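Local coordinates for protein glycoside hydrolase family 81 (PDB 6FOP) that probably hydrolyses beta-1,3-glucans such as laminarin as part of the cellulosome of Clostridium thermocellum, at residues 259-273 with 286-300. Numbering follows the deposited sequence.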
loop_
_atom_site.group_PDB
_atom_site.type_symbol
_atom_site.label_atom_id
_atom_site.label_comp_id
_atom_site.label_asym_id
_atom_site.label_seq_id
_atom_site.Cartn_x
_atom_site.Cartn_y
_atom_site.Cartn_z
ATOM N N THR A 259 19.790 -17.179 -2.746
ATOM C CA THR A 259 18.445 -17.628 -2.461
ATOM C C THR A 259 17.598 -17.520 -3.717
ATOM O O THR A 259 18.096 -17.117 -4.790
ATOM C CB THR A 259 17.816 -16.899 -1.250
ATOM O OG1 THR A 259 16.654 -17.602 -0.816
ATOM C CG2 THR A 259 17.423 -15.465 -1.553
ATOM N N ILE A 260 16.373 -18.018 -3.603
ATOM C CA ILE A 260 15.403 -17.960 -4.664
ATOM C C ILE A 260 14.352 -16.943 -4.225
ATOM O O ILE A 260 13.727 -17.101 -3.186
ATOM C CB ILE A 260 14.748 -19.328 -4.912
ATOM C CG1 ILE A 260 15.783 -20.385 -5.296
ATOM C CG2 ILE A 260 13.681 -19.208 -6.003
ATOM C CD1 ILE A 260 15.245 -21.813 -5.324
ATOM N N LEU A 261 14.194 -15.884 -5.013
ATOM C CA LEU A 261 13.190 -14.823 -4.742
ATOM C C LEU A 261 12.043 -14.984 -5.748
ATOM O O LEU A 261 12.278 -15.231 -6.927
ATOM C CB LEU A 261 13.794 -13.433 -4.807
ATOM C CG LEU A 261 14.920 -13.156 -3.816
ATOM C CD1 LEU A 261 15.510 -11.784 -4.127
ATOM C CD2 LEU A 261 14.385 -13.195 -2.393
ATOM N N ALA A 262 10.834 -14.874 -5.234
ATOM C CA ALA A 262 9.617 -14.939 -6.021
ATOM C C ALA A 262 9.121 -13.485 -6.154
ATOM O O ALA A 262 8.956 -12.788 -5.169
ATOM C CB ALA A 262 8.565 -15.816 -5.343
ATOM N N LEU A 263 8.779 -13.116 -7.388
ATOM C CA LEU A 263 8.367 -11.755 -7.738
ATOM C C LEU A 263 6.937 -11.738 -8.198
ATOM O O LEU A 263 6.529 -12.586 -8.968
ATOM C CB LEU A 263 9.245 -11.209 -8.875
ATOM C CG LEU A 263 10.576 -10.587 -8.494
ATOM C CD1 LEU A 263 11.519 -11.566 -7.793
ATOM C CD2 LEU A 263 11.266 -10.026 -9.739
ATOM N N TYR A 264 6.186 -10.755 -7.707
ATOM C CA TYR A 264 4.836 -10.522 -8.182
ATOM C C TYR A 264 4.846 -9.878 -9.575
ATOM O O TYR A 264 5.850 -9.241 -9.970
ATOM C CB TYR A 264 4.148 -9.571 -7.248
ATOM C CG TYR A 264 3.837 -10.043 -5.847
ATOM C CD1 TYR A 264 2.938 -11.078 -5.614
ATOM C CD2 TYR A 264 4.448 -9.454 -4.733
ATOM C CE1 TYR A 264 2.585 -11.445 -4.321
ATOM C CE2 TYR A 264 4.070 -9.788 -3.444
ATOM C CZ TYR A 264 3.162 -10.795 -3.232
ATOM O OH TYR A 264 2.801 -11.061 -1.928
ATOM N N PRO A 265 3.722 -9.957 -10.303
ATOM C CA PRO A 265 3.658 -9.288 -11.610
ATOM C C PRO A 265 4.045 -7.808 -11.625
ATOM O O PRO A 265 4.723 -7.372 -12.564
ATOM C CB PRO A 265 2.196 -9.475 -12.003
ATOM C CG PRO A 265 1.845 -10.794 -11.393
ATOM C CD PRO A 265 2.532 -10.776 -10.061
ATOM N N HIS A 266 3.641 -7.031 -10.620
ATOM C CA HIS A 266 4.045 -5.616 -10.658
ATOM C C HIS A 266 5.556 -5.414 -10.571
ATOM O O HIS A 266 6.052 -4.316 -10.873
ATOM C CB HIS A 266 3.323 -4.785 -9.591
ATOM C CG HIS A 266 3.872 -4.974 -8.222
ATOM N ND1 HIS A 266 3.525 -6.056 -7.447
ATOM C CD2 HIS A 266 4.751 -4.247 -7.492
ATOM C CE1 HIS A 266 4.189 -6.004 -6.314
ATOM N NE2 HIS A 266 4.930 -4.909 -6.309
ATOM N N GLN A 267 6.291 -6.441 -10.122
ATOM C CA GLN A 267 7.751 -6.407 -10.059
ATOM C C GLN A 267 8.388 -6.961 -11.325
ATOM O O GLN A 267 9.371 -6.406 -11.809
ATOM C CB GLN A 267 8.263 -7.211 -8.869
ATOM C CG GLN A 267 7.836 -6.618 -7.527
ATOM C CD GLN A 267 7.995 -7.551 -6.356
ATOM O OE1 GLN A 267 7.799 -8.742 -6.493
ATOM N NE2 GLN A 267 8.335 -7.020 -5.209
ATOM N N TRP A 268 7.889 -8.097 -11.835
ATOM C CA TRP A 268 8.559 -8.703 -13.000
ATOM C C TRP A 268 8.126 -8.158 -14.342
ATOM O O TRP A 268 8.881 -8.256 -15.316
ATOM C CB TRP A 268 8.464 -10.247 -12.990
ATOM C CG TRP A 268 7.105 -10.911 -13.042
ATOM C CD1 TRP A 268 6.499 -11.566 -12.015
ATOM C CD2 TRP A 268 6.211 -11.024 -14.163
ATOM N NE1 TRP A 268 5.309 -12.096 -12.424
ATOM C CE2 TRP A 268 5.110 -11.775 -13.742
ATOM C CE3 TRP A 268 6.270 -10.620 -15.500
ATOM C CZ2 TRP A 268 4.019 -12.060 -14.591
ATOM C CZ3 TRP A 268 5.176 -10.908 -16.350
ATOM C CH2 TRP A 268 4.082 -11.620 -15.881
ATOM N N ARG A 269 6.930 -7.573 -14.416
ATOM C CA ARG A 269 6.410 -7.174 -15.737
ATOM C C ARG A 269 7.287 -6.082 -16.355
ATOM O O ARG A 269 7.545 -5.048 -15.733
ATOM C CB ARG A 269 4.975 -6.711 -15.649
ATOM C CG ARG A 269 4.311 -6.584 -17.022
ATOM C CD ARG A 269 3.015 -5.819 -16.935
ATOM N NE ARG A 269 2.085 -6.411 -15.991
ATOM C CZ ARG A 269 1.382 -7.529 -16.215
ATOM N NH1 ARG A 269 1.546 -8.236 -17.336
ATOM N NH2 ARG A 269 0.555 -7.954 -15.291
ATOM N N ASN A 270 7.747 -6.346 -17.578
ATOM C CA ASN A 270 8.560 -5.405 -18.352
ATOM C C ASN A 270 9.827 -4.988 -17.648
ATOM O O ASN A 270 10.361 -3.911 -17.899
ATOM C CB ASN A 270 7.712 -4.197 -18.768
ATOM C CG ASN A 270 6.586 -4.571 -19.720
ATOM O OD1 ASN A 270 5.453 -4.097 -19.592
ATOM N ND2 ASN A 270 6.890 -5.425 -20.674
ATOM N N ASN A 271 10.333 -5.879 -16.795
ATOM C CA ASN A 271 11.522 -5.610 -16.017
ATOM C C ASN A 271 12.752 -6.138 -16.754
ATOM O O ASN A 271 12.971 -7.344 -16.788
ATOM C CB ASN A 271 11.398 -6.243 -14.633
ATOM C CG ASN A 271 12.534 -5.851 -13.702
ATOM O OD1 ASN A 271 13.619 -5.470 -14.136
ATOM N ND2 ASN A 271 12.263 -5.932 -12.398
ATOM N N PRO A 272 13.583 -5.242 -17.299
ATOM C CA PRO A 272 14.759 -5.677 -18.056
ATOM C C PRO A 272 15.993 -6.008 -17.188
ATOM O O PRO A 272 17.057 -6.310 -17.733
ATOM C CB PRO A 272 15.024 -4.470 -18.953
ATOM C CG PRO A 272 14.712 -3.328 -18.073
ATOM C CD PRO A 272 13.491 -3.763 -17.283
ATOM N N HIS A 273 15.828 -5.914 -15.870
ATOM C CA HIS A 273 16.933 -6.053 -14.909
ATOM C C HIS A 273 16.988 -7.417 -14.237
ATOM O O HIS A 273 17.750 -7.594 -13.311
ATOM C CB HIS A 273 16.851 -4.952 -13.859
ATOM C CG HIS A 273 16.760 -3.582 -14.447
ATOM N ND1 HIS A 273 17.832 -3.000 -15.085
ATOM C CD2 HIS A 273 15.722 -2.716 -14.576
ATOM C CE1 HIS A 273 17.480 -1.805 -15.526
ATOM N NE2 HIS A 273 16.204 -1.612 -15.237
ATOM N N GLY A 286 -1.621 -13.549 -9.325
ATOM C CA GLY A 286 -1.119 -13.891 -10.647
ATOM C C GLY A 286 0.077 -14.817 -10.566
ATOM O O GLY A 286 0.389 -15.405 -9.511
ATOM N N ILE A 287 0.794 -14.910 -11.672
ATOM C CA ILE A 287 1.976 -15.740 -11.726
ATOM C C ILE A 287 3.106 -15.000 -11.016
ATOM O O ILE A 287 3.374 -13.825 -11.313
ATOM C CB ILE A 287 2.399 -16.004 -13.181
ATOM C CG1 ILE A 287 1.321 -16.795 -13.916
ATOM C CG2 ILE A 287 3.757 -16.677 -13.269
ATOM C CD1 ILE A 287 1.001 -18.153 -13.365
ATOM N N MET A 288 3.743 -15.682 -10.064
ATOM C CA MET A 288 4.999 -15.225 -9.476
ATOM C C MET A 288 6.126 -15.889 -10.232
ATOM O O MET A 288 6.159 -17.113 -10.338
ATOM C CB MET A 288 5.100 -15.517 -7.972
ATOM C CG MET A 288 4.141 -14.684 -7.149
ATOM S SD MET A 288 4.277 -14.918 -5.370
ATOM C CE MET A 288 5.500 -13.672 -4.925
ATOM N N LYS A 289 7.024 -15.087 -10.773
ATOM C CA LYS A 289 8.259 -15.577 -11.361
ATOM C C LYS A 289 9.306 -15.721 -10.272
ATOM O O LYS A 289 9.119 -15.284 -9.138
ATOM C CB LYS A 289 8.740 -14.666 -12.503
ATOM C CG LYS A 289 7.783 -14.644 -13.681
ATOM C CD LYS A 289 8.408 -13.886 -14.862
ATOM C CE LYS A 289 7.460 -13.848 -16.035
ATOM N NZ LYS A 289 8.088 -13.115 -17.172
ATOM N N THR A 290 10.403 -16.378 -10.620
ATOM C CA THR A 290 11.497 -16.548 -9.685
ATOM C C THR A 290 12.815 -16.107 -10.286
ATOM O O THR A 290 13.036 -16.182 -11.499
ATOM C CB THR A 290 11.611 -17.999 -9.192
ATOM O OG1 THR A 290 11.824 -18.899 -10.287
ATOM C CG2 THR A 290 10.415 -18.405 -8.364
ATOM N N ILE A 291 13.729 -15.692 -9.400
ATOM C CA ILE A 291 15.100 -15.357 -9.781
ATOM C C ILE A 291 16.032 -15.963 -8.741
ATOM O O ILE A 291 15.601 -16.257 -7.615
ATOM C CB ILE A 291 15.358 -13.834 -9.867
ATOM C CG1 ILE A 291 15.124 -13.157 -8.505
ATOM C CG2 ILE A 291 14.449 -13.244 -10.953
ATOM C CD1 ILE A 291 15.495 -11.712 -8.495
ATOM N N GLN A 292 17.270 -16.170 -9.142
ATOM C CA GLN A 292 18.329 -16.516 -8.203
ATOM C C GLN A 292 19.047 -15.251 -7.828
ATOM O O GLN A 292 19.557 -14.538 -8.704
ATOM C CB GLN A 292 19.326 -17.479 -8.839
ATOM C CG GLN A 292 20.629 -17.691 -8.052
ATOM C CD GLN A 292 20.440 -18.128 -6.653
ATOM O OE1 GLN A 292 21.057 -17.565 -5.738
ATOM N NE2 GLN A 292 19.634 -19.171 -6.455
ATOM N N GLY A 293 19.163 -15.026 -6.533
ATOM C CA GLY A 293 19.983 -13.934 -6.038
ATOM C C GLY A 293 19.478 -13.415 -4.735
ATOM O O GLY A 293 18.358 -13.748 -4.297
ATOM N N THR A 294 20.289 -12.564 -4.132
ATOM C CA THR A 294 19.906 -11.922 -2.903
ATOM C C THR A 294 19.395 -10.496 -3.116
ATOM O O THR A 294 19.005 -9.864 -2.151
ATOM C CB THR A 294 21.074 -11.915 -1.914
ATOM O OG1 THR A 294 22.217 -11.335 -2.545
ATOM C CG2 THR A 294 21.347 -13.343 -1.457
ATOM N N SER A 295 19.371 -10.012 -4.359
ATOM C CA SER A 295 18.813 -8.700 -4.625
ATOM C C SER A 295 18.325 -8.580 -6.045
ATOM O O SER A 295 18.766 -9.292 -6.947
ATOM C CB SER A 295 19.828 -7.592 -4.330
ATOM O OG SER A 295 20.892 -7.635 -5.249
ATOM N N PHE A 296 17.398 -7.646 -6.225
ATOM C CA PHE A 296 16.945 -7.239 -7.547
ATOM C C PHE A 296 16.421 -5.819 -7.468
ATOM O O PHE A 296 16.205 -5.283 -6.386
ATOM C CB PHE A 296 15.879 -8.195 -8.111
ATOM C CG PHE A 296 14.554 -8.143 -7.409
ATOM C CD1 PHE A 296 14.318 -8.891 -6.274
ATOM C CD2 PHE A 296 13.501 -7.367 -7.922
ATOM C CE1 PHE A 296 13.104 -8.877 -5.631
ATOM C CE2 PHE A 296 12.277 -7.369 -7.294
ATOM C CZ PHE A 296 12.086 -8.099 -6.129
ATOM N N LYS A 297 16.181 -5.246 -8.639
ATOM C CA LYS A 297 15.568 -3.928 -8.709
ATOM C C LYS A 297 14.369 -3.900 -9.618
ATOM O O LYS A 297 14.235 -4.723 -10.520
ATOM C CB LYS A 297 16.567 -2.850 -9.092
ATOM C CG LYS A 297 17.074 -2.851 -10.495
ATOM C CD LYS A 297 18.072 -1.700 -10.649
ATOM C CE LYS A 297 18.508 -1.513 -12.080
ATOM N NZ LYS A 297 19.495 -0.399 -12.173
ATOM N N THR A 298 13.508 -2.916 -9.358
ATOM C CA THR A 298 12.454 -2.530 -10.296
ATOM C C THR A 298 12.721 -1.074 -10.643
ATOM O O THR A 298 13.232 -0.297 -9.802
ATOM C CB THR A 298 11.047 -2.668 -9.684
ATOM O OG1 THR A 298 10.936 -1.828 -8.526
ATOM C CG2 THR A 298 10.734 -4.097 -9.322
ATOM N N VAL A 299 12.323 -0.693 -11.856
ATOM C CA VAL A 299 12.439 0.712 -12.297
ATOM C C VAL A 299 11.127 1.063 -12.992
ATOM O O VAL A 299 10.733 0.412 -13.956
ATOM C CB VAL A 299 13.629 0.951 -13.257
ATOM C CG1 VAL A 299 13.717 2.436 -13.598
ATOM C CG2 VAL A 299 14.943 0.510 -12.599
ATOM N N TYR A 300 10.453 2.083 -12.464
ATOM C CA TYR A 300 9.224 2.584 -13.049
ATOM C C TYR A 300 9.434 3.982 -13.584
ATOM O O TYR A 300 10.177 4.753 -13.032
ATOM C CB TYR A 300 8.142 2.615 -11.979
ATOM C CG TYR A 300 7.871 1.285 -11.282
ATOM C CD1 TYR A 300 7.673 0.112 -11.993
ATOM C CD2 TYR A 300 7.721 1.234 -9.905
ATOM C CE1 TYR A 300 7.412 -1.101 -11.334
ATOM C CE2 TYR A 300 7.454 0.049 -9.244
ATOM C CZ TYR A 300 7.278 -1.110 -9.961
ATOM O OH TYR A 300 7.017 -2.270 -9.274
HETATM O O HOH W 1 9.821 -10.756 -16.332
HETATM O O HOH W 2 17.811 -6.646 -10.711
#
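Trp-268 NE1 donates to Ile-287 O at 2.8 Å, nearly straight and in the indole plane. A chi1 of 61° puts Trp-268 CG between backbone N and carbonyl carbon; the indole meets the strand at its N-H edge, while the extended Lys-289 chain crosses one face: CE rides 3.6 Å from the six-membered centroid, NZ adds an off-centre cation-pi contact, and a water ties NZ to Trp-268 O. Asn-271 ND2 gives one N-H to Lys-297 O (3.0 Å, on a lone pair) and another to Gln-267 O, while OD1 accepts from His-273 N in an Asx turn. Tyr-300 OH reaches His-266 O at 2.8 Å from above the carbonyl plane. Strands 260-263 and 286-292 pair antiparallel: Leu-261 and Ile-291 exchange two backbone bonds, extended by Leu-263 N to Lys-289 O and Gly-293 N to Thr-259 O. Met-288 CE sits over the Tyr-264 face (CH-pi), SD oblique to it (Met-aromatic). Leu-263 CD1 over the Phe-296 ring and Leu-261 CD1 at its edge pack this three-stranded sheet, 260-263 outermost, against that of 240-251 and 295-301. Strand 295-300 doubles back nearly parallel to 260-263 (21°); helix 265-268 packs against helix 514-534.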